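Local coordinates for protein oxalate biosynthetic component 1 (Burkholderia thailandensis, PDB 5IKY) that takes part in oxalate biosynthesis as a bifunctional enzyme, combining a serine hydrolase activity with an additional lyase activity in quorum sensing-dependent oxalogenesis, at residues P24-H29 / H157-P162; G51-P56 / P194-S199; G59-Y64 / G183-G188. One frame throughout, in Å; residues are numbered along the deposited sequence.

Contact 1. Residues P24-H29 / H157-P162; sequences PKFIPH and HTYLSP
The Phe26 and Tyr159 rings lie almost parallel, planes 10° apart and centroids 4.2 Å from each other, which defines an offset stack. Their overlap is unequal: Phe26 CD1 sits above the middle of the tyrosine ring, whereas Tyr159 CE2 falls near the rim of the phenylalanine ring, the two atoms being 3.5 Å apart. Phe26 sets CG anti to the backbone N (chi1 177°), Tyr159 does likewise, and with both CB atoms directed at the opposing segment the rings come face to face.

The second flat group, the imidazole of His157, carries Pro24 on one face. Pro24 CB stands 3.8 Å from the ring centroid and only 8° off the normal, meeting the criteria for a CH-pi contact. At the imidazole edge, near its plane, Phe26 O lies 3.2 Å from His157 CE1. Lys25 packs its CB and CG against the His157 carbonyl, while its NZ turns away to hydrogen-bond Asp20 O.

Backbone hydrogen bonds tie Lys25 and Ile27 to Gln193 and His191, and Thr158 and Leu160 to Arg62 and Ile60. The two strands thus belong to separate sheets, and Val55 also touches both stacked rings; this is an offset aromatic stack between two three-stranded antiparallel sheets, in the buried interior of the N-terminal part of the enzyme.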
ATOM      1  N   PRO A  24      34.278  -6.481  -8.186  1.00 57.83           N
ATOM      2  CA  PRO A  24      34.983  -6.705  -9.453  1.00 66.36           C
ATOM      3  C   PRO A  24      34.430  -7.922 -10.193  1.00 62.45           C
ATOM      4  O   PRO A  24      34.037  -8.902  -9.560  1.00 51.65           O
ATOM      5  CB  PRO A  24      36.441  -6.930  -9.024  1.00 65.21           C
ATOM      6  CG  PRO A  24      36.444  -6.935  -7.520  1.00 63.96           C
ATOM      7  CD  PRO A  24      35.206  -6.242  -7.071  1.00 66.67           C
ATOM      8  N   LYS A  25      34.390  -7.845 -11.519  1.00 56.05           N
ATOM      9  CA  LYS A  25      33.809  -8.907 -12.331  1.00 64.68           C
ATOM     10  C   LYS A  25      34.864  -9.598 -13.189  1.00 64.27           C
ATOM     11  O   LYS A  25      34.549 -10.481 -13.987  1.00 72.25           O
ATOM     12  CB  LYS A  25      32.692  -8.343 -13.210  1.00 66.14           C
ATOM     13  CG  LYS A  25      31.500  -7.831 -12.420  1.00 67.03           C
ATOM     14  CD  LYS A  25      30.788  -8.972 -11.710  1.00 64.49           C
ATOM     15  CE  LYS A  25      30.274  -8.546 -10.345  1.00 62.49           C
ATOM     16  NZ  LYS A  25      29.473  -7.295 -10.417  1.00 58.29           N
ATOM     17  N   PHE A  26      36.117  -9.193 -13.017  1.00 69.18           N
ATOM     18  CA  PHE A  26      37.221  -9.798 -13.750  1.00 64.19           C
ATOM     19  C   PHE A  26      38.506  -9.749 -12.938  1.00 65.42           C
ATOM     20  O   PHE A  26      38.853  -8.717 -12.367  1.00 60.82           O
ATOM     21  CB  PHE A  26      37.427  -9.098 -15.097  1.00 56.90           C
ATOM     22  CG  PHE A  26      38.592  -9.631 -15.886  1.00 72.21           C
ATOM     23  CD1 PHE A  26      38.502 -10.846 -16.547  1.00 60.71           C
ATOM     24  CD2 PHE A  26      39.777  -8.916 -15.969  1.00 85.99           C
ATOM     25  CE1 PHE A  26      39.570 -11.341 -17.272  1.00 71.32           C
ATOM     26  CE2 PHE A  26      40.854  -9.405 -16.696  1.00 63.51           C
ATOM     27  CZ  PHE A  26      40.748 -10.619 -17.348  1.00 74.26           C
ATOM     28  N   ILE A  27      39.204 -10.879 -12.880  1.00 67.09           N
ATOM     29  CA  ILE A  27      40.502 -10.938 -12.225  1.00 70.00           C
ATOM     30  C   ILE A  27      41.564 -11.427 -13.199  1.00 68.52           C
ATOM     31  O   ILE A  27      41.562 -12.598 -13.586  1.00 80.14           O
ATOM     32  CB  ILE A  27      40.482 -11.857 -11.000  1.00 63.67           C
ATOM     33  CG1 ILE A  27      39.443 -11.369  -9.994  1.00 62.17           C
ATOM     34  CG2 ILE A  27      41.860 -11.906 -10.356  1.00 61.11           C
ATOM     35  CD1 ILE A  27      39.299 -12.270  -8.795  1.00 68.61           C
ATOM     36  N   PRO A  28      42.470 -10.525 -13.605  1.00 72.28           N
ATOM     37  CA  PRO A  28      43.566 -10.849 -14.522  1.00 77.91           C
ATOM     38  C   PRO A  28      44.415 -11.993 -13.993  1.00 81.36           C
ATOM     39  O   PRO A  28      44.542 -12.142 -12.774  1.00 73.76           O
ATOM     40  CB  PRO A  28      44.377  -9.556 -14.572  1.00 62.56           C
ATOM     41  CG  PRO A  28      43.412  -8.492 -14.221  1.00 61.65           C
ATOM     42  CD  PRO A  28      42.487  -9.105 -13.212  1.00 68.31           C
ATOM     43  N   HIS A  29      44.984 -12.785 -14.894  1.00 85.12           N
ATOM     44  CA  HIS A  29      45.826 -13.903 -14.500  1.00 74.84           C
ATOM     45  C   HIS A  29      46.933 -13.493 -13.528  1.00 80.15           C
ATOM     46  O   HIS A  29      47.111 -14.129 -12.485  1.00 67.27           O
ATOM     47  CB  HIS A  29      46.440 -14.547 -15.737  1.00102.82           C
ATOM     48  CG  HIS A  29      46.888 -15.960 -15.526  1.00126.60           C
ATOM     49  ND1 HIS A  29      48.186 -16.291 -15.215  1.00138.91           N
ATOM     50  CD2 HIS A  29      46.224 -17.131 -15.670  1.00135.09           C
ATOM     51  CE1 HIS A  29      48.292 -17.605 -15.103  1.00141.98           C
ATOM     52  NE2 HIS A  29      47.118 -18.137 -15.383  1.00140.52           N
ATOM     53  N   HIS A 157      33.370  -1.700 -12.816  1.00 54.88           N
ATOM     54  CA  HIS A 157      34.217  -2.841 -13.117  1.00 61.48           C
ATOM     55  C   HIS A 157      33.428  -3.829 -13.965  1.00 54.69           C
ATOM     56  O   HIS A 157      33.035  -4.895 -13.495  1.00 65.45           O
ATOM     57  CB  HIS A 157      34.720  -3.499 -11.833  1.00 60.18           C
ATOM     58  CG  HIS A 157      36.016  -4.228 -11.998  1.00 77.64           C
ATOM     59  ND1 HIS A 157      36.100  -5.477 -12.573  1.00 71.44           N
ATOM     60  CD2 HIS A 157      37.283  -3.874 -11.678  1.00 56.40           C
ATOM     61  CE1 HIS A 157      37.362  -5.867 -12.588  1.00 68.55           C
ATOM     62  NE2 HIS A 157      38.100  -4.913 -12.051  1.00 66.75           N
ATOM     63  N   THR A 158      33.192  -3.454 -15.218  1.00 58.22           N
ATOM     64  CA  THR A 158      32.380  -4.254 -16.126  1.00 58.21           C
ATOM     65  C   THR A 158      33.240  -4.915 -17.195  1.00 62.89           C
ATOM     66  O   THR A 158      34.015  -4.252 -17.882  1.00 64.54           O
ATOM     67  CB  THR A 158      31.291  -3.399 -16.797  1.00 55.08           C
ATOM     68  OG1 THR A 158      30.325  -3.004 -15.815  1.00 77.83           O
ATOM     69  CG2 THR A 158      30.596  -4.185 -17.887  1.00 77.23           C
ATOM     70  N   TYR A 159      33.092  -6.229 -17.330  1.00 56.23           N
ATOM     71  CA  TYR A 159      33.906  -7.006 -18.256  1.00 62.40           C
ATOM     72  C   TYR A 159      33.041  -7.794 -19.235  1.00 62.37           C
ATOM     73  O   TYR A 159      31.943  -8.233 -18.896  1.00 60.37           O
ATOM     74  CB  TYR A 159      34.824  -7.951 -17.475  1.00 69.09           C
ATOM     75  CG  TYR A 159      35.562  -8.967 -18.320  1.00 69.42           C
ATOM     76  CD1 TYR A 159      35.030 -10.229 -18.547  1.00 59.44           C
ATOM     77  CD2 TYR A 159      36.797  -8.669 -18.879  1.00 71.39           C
ATOM     78  CE1 TYR A 159      35.696 -11.161 -19.311  1.00 61.89           C
ATOM     79  CE2 TYR A 159      37.475  -9.596 -19.648  1.00 63.54           C
ATOM     80  CZ  TYR A 159      36.917 -10.840 -19.859  1.00 68.18           C
ATOM     81  OH  TYR A 159      37.584 -11.769 -20.621  1.00 74.94           O
ATOM     82  N   LEU A 160      33.545  -7.964 -20.452  1.00 65.90           N
ATOM     83  CA  LEU A 160      32.891  -8.808 -21.444  1.00 64.51           C
ATOM     84  C   LEU A 160      33.884  -9.827 -21.987  1.00 63.72           C
ATOM     85  O   LEU A 160      35.017  -9.483 -22.322  1.00 69.98           O
ATOM     86  CB  LEU A 160      32.311  -7.967 -22.584  1.00 63.44           C
ATOM     87  CG  LEU A 160      31.102  -7.098 -22.233  1.00 63.48           C
ATOM     88  CD1 LEU A 160      30.668  -6.262 -23.424  1.00 64.63           C
ATOM     89  CD2 LEU A 160      29.960  -7.961 -21.742  1.00 56.53           C
ATOM     90  N   SER A 161      33.451 -11.080 -22.068  1.00 66.40           N
ATOM     91  CA  SER A 161      34.307 -12.173 -22.520  1.00 68.82           C
ATOM     92  C   SER A 161      34.769 -11.993 -23.966  1.00 72.35           C
ATOM     93  O   SER A 161      34.127 -11.282 -24.740  1.00 64.95           O
ATOM     94  CB  SER A 161      33.571 -13.505 -22.375  1.00 70.42           C
ATOM     95  OG  SER A 161      32.439 -13.548 -23.225  1.00 84.26           O
ATOM     96  N   PRO A 162      35.900 -12.623 -24.325  1.00 69.69           N
ATOM     97  CA  PRO A 162      36.393 -12.654 -25.706  1.00 76.05           C
ATOM     98  C   PRO A 162      35.291 -13.045 -26.679  1.00 83.29           C
ATOM     99  O   PRO A 162      35.206 -12.494 -27.775  1.00 84.67           O
ATOM    100  CB  PRO A 162      37.484 -13.729 -25.674  1.00 65.34           C
ATOM    101  CG  PRO A 162      37.812 -13.955 -24.225  1.00 63.59           C
ATOM    102  CD  PRO A 162      36.911 -13.112 -23.375  1.00 68.14           C
TER

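Contact 2. Residues G51-P56 / P194-S199; sequences GWEAVP and PGKARS
Glu53 and Lys196 form a salt bridge, with Lys196 NZ donating to Glu53 OE2 over 3.1 Å. The ammonium approaches the syn lone pair of OE2, the side facing the other carboxylate oxygen. Glu53 stands on strand 53-55, an outer strand of a three-stranded antiparallel sheet, while Lys196 occupies the second position of a type II beta turn running from Gly195 to Arg198. That turn is closed by a hydrogen bond from Arg198 N to Gly195 O and leads into the short strand 198-199.

Both partners reach out as extended chains: beyond CG, the chi2 of Glu53 is 178°, and Lys196 stays straight as far as NZ. They cross at about a right angle and meet at their ends, NZ against OE2. Because Lys196 is exposed and Glu53 partly so, solvent probably weakens the electrostatic gain.

Next to the bridge, Pro194 packs its ring carbons against polar groups. Its CG lies 3.8 Å from Glu53 CD, placing the pyrrolidine ring against the carboxylate end of the glutamate. Gln193 OE1 accepts a hydrogen bond from Gly195 N, at the start of the turn, and Gln135 NE2 donates one to Pro194 O, just before it. At the far end of the turn, the guanidinium of the buried Arg198 comes no nearer than 4.1 Å, from NH2 to Gly51 N, and its side chain also touches Leu19 and Asn50. The tightest approach between backbone and ring is that of Pro194 CD, 3.3 Å from Gly51 O.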
ATOM      1  N   GLY A  51      31.006 -19.524  -9.425  1.00 56.84           N
ATOM      2  CA  GLY A  51      30.593 -19.081 -10.745  1.00 49.53           C
ATOM      3  C   GLY A  51      31.686 -18.514 -11.634  1.00 76.63           C
ATOM      4  O   GLY A  51      31.478 -18.338 -12.834  1.00 65.11           O
ATOM      5  N   TRP A  52      32.847 -18.219 -11.056  1.00 51.09           N
ATOM      6  CA  TRP A  52      33.946 -17.651 -11.830  1.00 70.12           C
ATOM      7  C   TRP A  52      34.485 -18.649 -12.848  1.00 70.38           C
ATOM      8  O   TRP A  52      34.725 -19.812 -12.526  1.00 64.70           O
ATOM      9  CB  TRP A  52      35.072 -17.176 -10.910  1.00 63.63           C
ATOM     10  CG  TRP A  52      34.705 -15.964 -10.115  1.00 65.03           C
ATOM     11  CD1 TRP A  52      33.937 -15.925  -8.988  1.00 57.95           C
ATOM     12  CD2 TRP A  52      35.085 -14.610 -10.389  1.00 71.49           C
ATOM     13  NE1 TRP A  52      33.816 -14.631  -8.542  1.00 60.91           N
ATOM     14  CE2 TRP A  52      34.512 -13.804  -9.384  1.00 59.60           C
ATOM     15  CE3 TRP A  52      35.857 -14.001 -11.383  1.00 68.62           C
ATOM     16  CZ2 TRP A  52      34.686 -12.421  -9.343  1.00 54.26           C
ATOM     17  CZ3 TRP A  52      36.027 -12.627 -11.343  1.00 60.76           C
ATOM     18  CH2 TRP A  52      35.444 -11.852 -10.330  1.00 59.03           C
ATOM     19  N   GLU A  53      34.664 -18.182 -14.080  1.00 69.54           N
ATOM     20  CA  GLU A  53      35.151 -19.029 -15.161  1.00 64.79           C
ATOM     21  C   GLU A  53      36.468 -18.513 -15.722  1.00 62.29           C
ATOM     22  O   GLU A  53      36.594 -17.329 -16.043  1.00 88.63           O
ATOM     23  CB  GLU A  53      34.113 -19.120 -16.282  1.00 56.14           C
ATOM     24  CG  GLU A  53      32.798 -19.761 -15.872  1.00 65.42           C
ATOM     25  CD  GLU A  53      31.784 -19.782 -17.002  1.00 92.04           C
ATOM     26  OE1 GLU A  53      32.086 -19.234 -18.085  1.00 92.82           O
ATOM     27  OE2 GLU A  53      30.685 -20.344 -16.807  1.00 99.85           O
ATOM     28  N   ALA A  54      37.449 -19.402 -15.834  1.00 75.90           N
ATOM     29  CA  ALA A  54      38.714 -19.056 -16.470  1.00 69.13           C
ATOM     30  C   ALA A  54      38.456 -18.691 -17.926  1.00 66.50           C
ATOM     31  O   ALA A  54      37.620 -19.305 -18.591  1.00 68.69           O
ATOM     32  CB  ALA A  54      39.702 -20.203 -16.366  1.00 74.49           C
ATOM     33  N   VAL A  55      39.165 -17.682 -18.416  1.00 60.17           N
ATOM     34  CA  VAL A  55      38.878 -17.140 -19.733  1.00 64.46           C
ATOM     35  C   VAL A  55      40.166 -16.621 -20.382  1.00 73.19           C
ATOM     36  O   VAL A  55      41.003 -16.010 -19.715  1.00 97.71           O
ATOM     37  CB  VAL A  55      37.799 -16.021 -19.636  1.00 70.91           C
ATOM     38  CG1 VAL A  55      38.334 -14.788 -18.908  1.00 67.54           C
ATOM     39  CG2 VAL A  55      37.257 -15.659 -21.001  1.00 83.78           C
ATOM     40  N   PRO A  56      40.351 -16.901 -21.684  1.00 77.76           N
ATOM     41  CA  PRO A  56      41.556 -16.439 -22.387  1.00 78.02           C
ATOM     42  C   PRO A  56      41.566 -14.932 -22.631  1.00 74.28           C
ATOM     43  O   PRO A  56      40.593 -14.243 -22.329  1.00 84.70           O
ATOM     44  CB  PRO A  56      41.499 -17.198 -23.718  1.00 66.19           C
ATOM     45  CG  PRO A  56      40.053 -17.523 -23.906  1.00 77.67           C
ATOM     46  CD  PRO A  56      39.527 -17.785 -22.528  1.00 66.43           C
ATOM     47  N   PRO A 194      30.390 -14.347 -14.884  1.00 66.23           N
ATOM     48  CA  PRO A 194      29.273 -14.190 -15.823  1.00 60.05           C
ATOM     49  C   PRO A 194      27.962 -13.848 -15.118  1.00 60.40           C
ATOM     50  O   PRO A 194      27.077 -13.241 -15.719  1.00 66.78           O
ATOM     51  CB  PRO A 194      29.178 -15.566 -16.499  1.00 56.52           C
ATOM     52  CG  PRO A 194      30.469 -16.262 -16.179  1.00 55.97           C
ATOM     53  CD  PRO A 194      30.884 -15.733 -14.848  1.00 68.94           C
ATOM     54  N   GLY A 195      27.842 -14.239 -13.854  1.00 49.17           N
ATOM     55  CA  GLY A 195      26.634 -13.984 -13.093  1.00 56.44           C
ATOM     56  C   GLY A 195      25.475 -14.853 -13.541  1.00 69.33           C
ATOM     57  O   GLY A 195      24.330 -14.403 -13.582  1.00 63.51           O
ATOM     58  N   LYS A 196      25.769 -16.103 -13.884  1.00 58.22           N
ATOM     59  CA  LYS A 196      24.730 -17.034 -14.301  1.00 54.13           C
ATOM     60  C   LYS A 196      23.850 -17.411 -13.116  1.00 59.01           C
ATOM     61  O   LYS A 196      24.353 -17.718 -12.032  1.00 58.71           O
ATOM     62  CB  LYS A 196      25.345 -18.280 -14.938  1.00 60.41           C
ATOM     63  CG  LYS A 196      25.870 -18.035 -16.344  1.00 79.49           C
ATOM     64  CD  LYS A 196      26.734 -19.181 -16.836  1.00 82.41           C
ATOM     65  CE  LYS A 196      27.248 -18.904 -18.238  1.00 82.31           C
ATOM     66  NZ  LYS A 196      28.297 -19.873 -18.656  1.00 99.85           N
ATOM     67  N   ALA A 197      22.536 -17.370 -13.335  1.00 57.15           N
ATOM     68  CA  ALA A 197      21.544 -17.593 -12.284  1.00 54.27           C
ATOM     69  C   ALA A 197      21.774 -16.653 -11.102  1.00 50.66           C
ATOM     70  O   ALA A 197      21.523 -17.010  -9.952  1.00 54.27           O
ATOM     71  CB  ALA A 197      21.563 -19.044 -11.825  1.00 45.12           C
ATOM     72  N   ARG A 198      22.262 -15.453 -11.399  1.00 56.15           N
ATOM     73  CA  ARG A 198      22.530 -14.459 -10.368  1.00 56.59           C
ATOM     74  C   ARG A 198      21.934 -13.111 -10.746  1.00 51.80           C
ATOM     75  O   ARG A 198      21.704 -12.830 -11.923  1.00 50.48           O
ATOM     76  CB  ARG A 198      24.035 -14.325 -10.128  1.00 60.29           C
ATOM     77  CG  ARG A 198      24.660 -15.560  -9.508  1.00 55.41           C
ATOM     78  CD  ARG A 198      26.169 -15.569  -9.658  1.00 56.50           C
ATOM     79  NE  ARG A 198      26.743 -16.783  -9.086  1.00 67.76           N
ATOM     80  CZ  ARG A 198      27.298 -16.850  -7.881  1.00 73.81           C
ATOM     81  NH1 ARG A 198      27.372 -15.763  -7.118  1.00 71.30           N
ATOM     82  NH2 ARG A 198      27.788 -18.002  -7.441  1.00 60.24           N
ATOM     83  N   SER A 199      21.680 -12.286  -9.737  1.00 44.00           N
ATOM     84  CA  SER A 199      21.095 -10.971  -9.948  1.00 44.00           C
ATOM     85  C   SER A 199      21.477 -10.020  -8.825  1.00 58.11           C
ATOM     86  O   SER A 199      21.558 -10.425  -7.665  1.00 53.14           O
ATOM     87  CB  SER A 199      19.571 -11.068 -10.050  1.00 49.11           C
ATOM     88  OG  SER A 199      18.982  -9.777 -10.082  1.00 49.67           O
TER

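Contact 3. Residues G59-Y64 / G183-G188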
ATOM      1  N   GLY A  59      39.138 -10.275 -24.109  1.00 80.43           N
ATOM      2  CA  GLY A  59      37.977  -9.616 -23.536  1.00 75.93           C
ATOM      3  C   GLY A  59      38.217  -8.142 -23.262  1.00 91.69           C
ATOM      4  O   GLY A  59      39.362  -7.701 -23.171  1.00117.06           O
ATOM      5  N   ILE A  60      37.136  -7.376 -23.129  1.00 80.39           N
ATOM      6  CA  ILE A  60      37.247  -5.945 -22.856  1.00 82.91           C
ATOM      7  C   ILE A  60      36.705  -5.597 -21.474  1.00 72.33           C
ATOM      8  O   ILE A  60      35.833  -6.289 -20.949  1.00 64.92           O
ATOM      9  CB  ILE A  60      36.503  -5.106 -23.912  1.00 72.75           C
ATOM     10  CG1 ILE A  60      35.010  -5.430 -23.897  1.00 62.20           C
ATOM     11  CG2 ILE A  60      37.088  -5.345 -25.293  1.00 70.34           C
ATOM     12  CD1 ILE A  60      34.219  -4.663 -24.925  1.00 78.52           C
ATOM     13  N   VAL A  61      37.224  -4.521 -20.886  1.00 76.08           N
ATOM     14  CA  VAL A  61      36.808  -4.116 -19.546  1.00 68.20           C
ATOM     15  C   VAL A  61      36.653  -2.600 -19.422  1.00 73.43           C
ATOM     16  O   VAL A  61      37.350  -1.829 -20.085  1.00 84.31           O
ATOM     17  CB  VAL A  61      37.808  -4.617 -18.474  1.00 60.39           C
ATOM     18  CG1 VAL A  61      39.084  -3.791 -18.487  1.00 61.68           C
ATOM     19  CG2 VAL A  61      37.176  -4.600 -17.091  1.00 72.45           C
ATOM     20  N   ARG A  62      35.708  -2.185 -18.585  1.00 59.73           N
ATOM     21  CA  ARG A  62      35.548  -0.786 -18.211  1.00 59.95           C
ATOM     22  C   ARG A  62      35.661  -0.679 -16.698  1.00 63.91           C
ATOM     23  O   ARG A  62      34.694  -0.930 -15.977  1.00 77.08           O
ATOM     24  CB  ARG A  62      34.204  -0.235 -18.694  1.00 59.56           C
ATOM     25  CG  ARG A  62      33.942   1.214 -18.302  1.00 59.82           C
ATOM     26  CD  ARG A  62      34.814   2.185 -19.084  1.00 61.46           C
ATOM     27  NE  ARG A  62      34.499   3.577 -18.767  1.00 67.36           N
ATOM     28  CZ  ARG A  62      35.210   4.336 -17.940  1.00 69.45           C
ATOM     29  NH1 ARG A  62      36.292   3.846 -17.351  1.00 71.28           N
ATOM     30  NH2 ARG A  62      34.845   5.591 -17.709  1.00 65.36           N
ATOM     31  N   GLU A  63      36.848  -0.324 -16.217  1.00 63.71           N
ATOM     32  CA  GLU A  63      37.104  -0.299 -14.783  1.00 59.27           C
ATOM     33  C   GLU A  63      37.555   1.070 -14.293  1.00 60.02           C
ATOM     34  O   GLU A  63      38.214   1.814 -15.017  1.00 72.25           O
ATOM     35  CB  GLU A  63      38.155  -1.348 -14.413  1.00 62.63           C
ATOM     36  CG  GLU A  63      39.502  -1.150 -15.089  1.00 63.60           C
ATOM     37  CD  GLU A  63      40.579  -2.041 -14.503  1.00 85.48           C
ATOM     38  OE1 GLU A  63      40.448  -2.440 -13.326  1.00 99.84           O
ATOM     39  OE2 GLU A  63      41.559  -2.343 -15.218  1.00 84.00           O
ATOM     40  N   TYR A  64      37.190   1.387 -13.054  1.00 61.73           N
ATOM     41  CA  TYR A  64      37.631   2.609 -12.394  1.00 59.97           C
ATOM     42  C   TYR A  64      37.325   2.553 -10.900  1.00 69.05           C
ATOM     43  O   TYR A  64      36.181   2.330 -10.501  1.00 65.84           O
ATOM     44  CB  TYR A  64      36.967   3.841 -13.018  1.00 67.37           C
ATOM     45  CG  TYR A  64      37.432   5.155 -12.426  1.00 61.37           C
ATOM     46  CD1 TYR A  64      38.609   5.752 -12.853  1.00 71.32           C
ATOM     47  CD2 TYR A  64      36.689   5.800 -11.443  1.00 60.78           C
ATOM     48  CE1 TYR A  64      39.039   6.956 -12.317  1.00 64.08           C
ATOM     49  CE2 TYR A  64      37.111   7.002 -10.902  1.00 61.71           C
ATOM     50  CZ  TYR A  64      38.285   7.573 -11.343  1.00 63.24           C
ATOM     51  OH  TYR A  64      38.707   8.767 -10.808  1.00 75.50           O
ATOM     52  N   GLY A 183      36.490   4.443 -23.045  1.00 73.30           N
ATOM     53  CA  GLY A 183      37.239   3.977 -21.891  1.00 74.36           C
ATOM     54  C   GLY A 183      37.426   2.476 -21.740  1.00 75.07           C
ATOM     55  O   GLY A 183      38.208   2.038 -20.898  1.00 87.48           O
ATOM     56  N   TRP A 184      36.710   1.683 -22.532  1.00 70.72           N
ATOM     57  CA  TRP A 184      36.881   0.232 -22.490  1.00 69.83           C
ATOM     58  C   TRP A 184      38.229  -0.146 -23.093  1.00 66.37           C
ATOM     59  O   TRP A 184      38.734   0.548 -23.975  1.00 72.98           O
ATOM     60  CB  TRP A 184      35.755  -0.483 -23.238  1.00 71.54           C
ATOM     61  CG  TRP A 184      34.380  -0.283 -22.671  1.00 75.71           C
ATOM     62  CD1 TRP A 184      33.686   0.890 -22.587  1.00 62.62           C
ATOM     63  CD2 TRP A 184      33.512  -1.298 -22.148  1.00 63.09           C
ATOM     64  NE1 TRP A 184      32.450   0.671 -22.028  1.00 61.42           N
ATOM     65  CE2 TRP A 184      32.319  -0.665 -21.750  1.00 60.34           C
ATOM     66  CE3 TRP A 184      33.635  -2.680 -21.969  1.00 61.91           C
ATOM     67  CZ2 TRP A 184      31.256  -1.364 -21.186  1.00 61.06           C
ATOM     68  CZ3 TRP A 184      32.578  -3.373 -21.410  1.00 63.23           C
ATOM     69  CH2 TRP A 184      31.404  -2.716 -21.024  1.00 66.88           C
ATOM     70  N   ARG A 185      38.809  -1.248 -22.628  1.00 69.95           N
ATOM     71  CA  ARG A 185      40.107  -1.675 -23.135  1.00 66.71           C
ATOM     72  C   ARG A 185      40.312  -3.187 -23.041  1.00 70.77           C
ATOM     73  O   ARG A 185      39.648  -3.869 -22.261  1.00 74.80           O
ATOM     74  CB  ARG A 185      41.222  -0.940 -22.387  1.00 72.85           C
ATOM     75  CG  ARG A 185      41.385  -1.348 -20.935  1.00 88.33           C
ATOM     76  CD  ARG A 185      42.142  -0.281 -20.163  1.00 99.92           C
ATOM     77  NE  ARG A 185      43.035   0.486 -21.026  1.00114.91           N
ATOM     78  CZ  ARG A 185      43.620   1.627 -20.672  1.00123.74           C
ATOM     79  NH1 ARG A 185      44.420   2.257 -21.522  1.00112.10           N
ATOM     80  NH2 ARG A 185      43.403   2.140 -19.468  1.00119.20           N
ATOM     81  N   MET A 186      41.243  -3.697 -23.845  1.00 78.30           N
ATOM     82  CA  MET A 186      41.506  -5.131 -23.941  1.00 80.50           C
ATOM     83  C   MET A 186      42.163  -5.694 -22.685  1.00 76.20           C
ATOM     84  O   MET A 186      42.918  -5.002 -22.002  1.00 82.66           O
ATOM     85  CB  MET A 186      42.389  -5.423 -25.156  1.00 82.41           C
ATOM     86  CG  MET A 186      41.799  -4.967 -26.480  1.00 79.44           C
ATOM     87  SD  MET A 186      40.363  -5.937 -26.978  1.00116.37           S
ATOM     88  CE  MET A 186      41.089  -7.568 -27.106  1.00102.99           C
ATOM     89  N   CYS A 187      41.877  -6.961 -22.396  1.00 65.98           N
ATOM     90  CA  CYS A 187      42.431  -7.629 -21.224  1.00 68.37           C
ATOM     91  C   CYS A 187      43.215  -8.873 -21.612  1.00 73.36           C
ATOM     92  O   CYS A 187      43.080  -9.381 -22.727  1.00 72.28           O
ATOM     93  CB  CYS A 187      41.321  -8.021 -20.246  1.00 63.65           C
ATOM     94  SG  CYS A 187      39.988  -6.827 -20.103  1.00 78.88           S
ATOM     95  N   GLY A 188      44.024  -9.367 -20.682  1.00 69.50           N
ATOM     96  CA  GLY A 188      44.705 -10.633 -20.869  1.00 71.27           C
ATOM     97  C   GLY A 188      43.834 -11.775 -20.384  1.00 75.50           C
ATOM     98  O   GLY A 188      42.621 -11.623 -20.238  1.00 75.23           O
TER
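The segments 59-64 and 183-188 run antiparallel, their end-to-end directions 146° apart, with Ile60 and Met186 as a non-hydrogen-bonded pair beside the hydrogen-bonded pair of Val61 and Arg185, in which Val61 N donates to Arg185 O over 2.9 Å and Arg185 N returns a bond of 3.0 Å to Val61 O.

Trp184 carries the side-chain packing. Arg62 CB rests over one indole face, 3.7 Å from the centroid of the five-membered ring and 13° off its normal, a CH-pi contact. The arginine then bends at chi2, bringing CD alongside Gly183; its NH2 goes on to hydrogen-bond Pro107 O. Strand 60-64 is the middle strand of a three-stranded antiparallel sheet, with 185-186 along one edge and 156-160 along the other.

Ile60 divides its branches between two partners on its face of the sheet: CD1 meets Trp184 CE3 at 3.6 Å, while CG2 touches Met186 SD. Helix 176-181 covers this face, Phe180 touching both Ile60 and Met186. Val61 points to the other face, its CB 3.5 Å from Cys187 SG, and the sulfur also packs on Tyr159. The backbone of the same cysteine is held too: Cys187 N reaches Gly59 O at 2.7 Å, nearly in line with the carbonyl bond (C=O...donor angle 167°), although the bond is clearly bent at the hydrogen.

Overall arrangement
Contact 1 is wholly buried; contacts 2 and 3 are partly buried, contact 2 with fewer buried residues (two of five touching, against five of nine). Contacts 1 and 3, their centres about 8 Å apart, share one three-stranded sheet: strand 156-160 brings its side chains to contact 1 and its backbone bonds to strand 60-64 of contact 3. Contact 1 reaches across to the second sheet, where strands 26-28 and 53-55 flank strand 190-192; this connects it to contact 2, about 10 Å away between centres, with Pro24 against Trp52. Contacts 2 and 3 are joined through the sequence alone. Chemistry follows place: aromatic stacking between sheets, a salt bridge from the turn's exposed Lys196, and backbone pairing within a sheet.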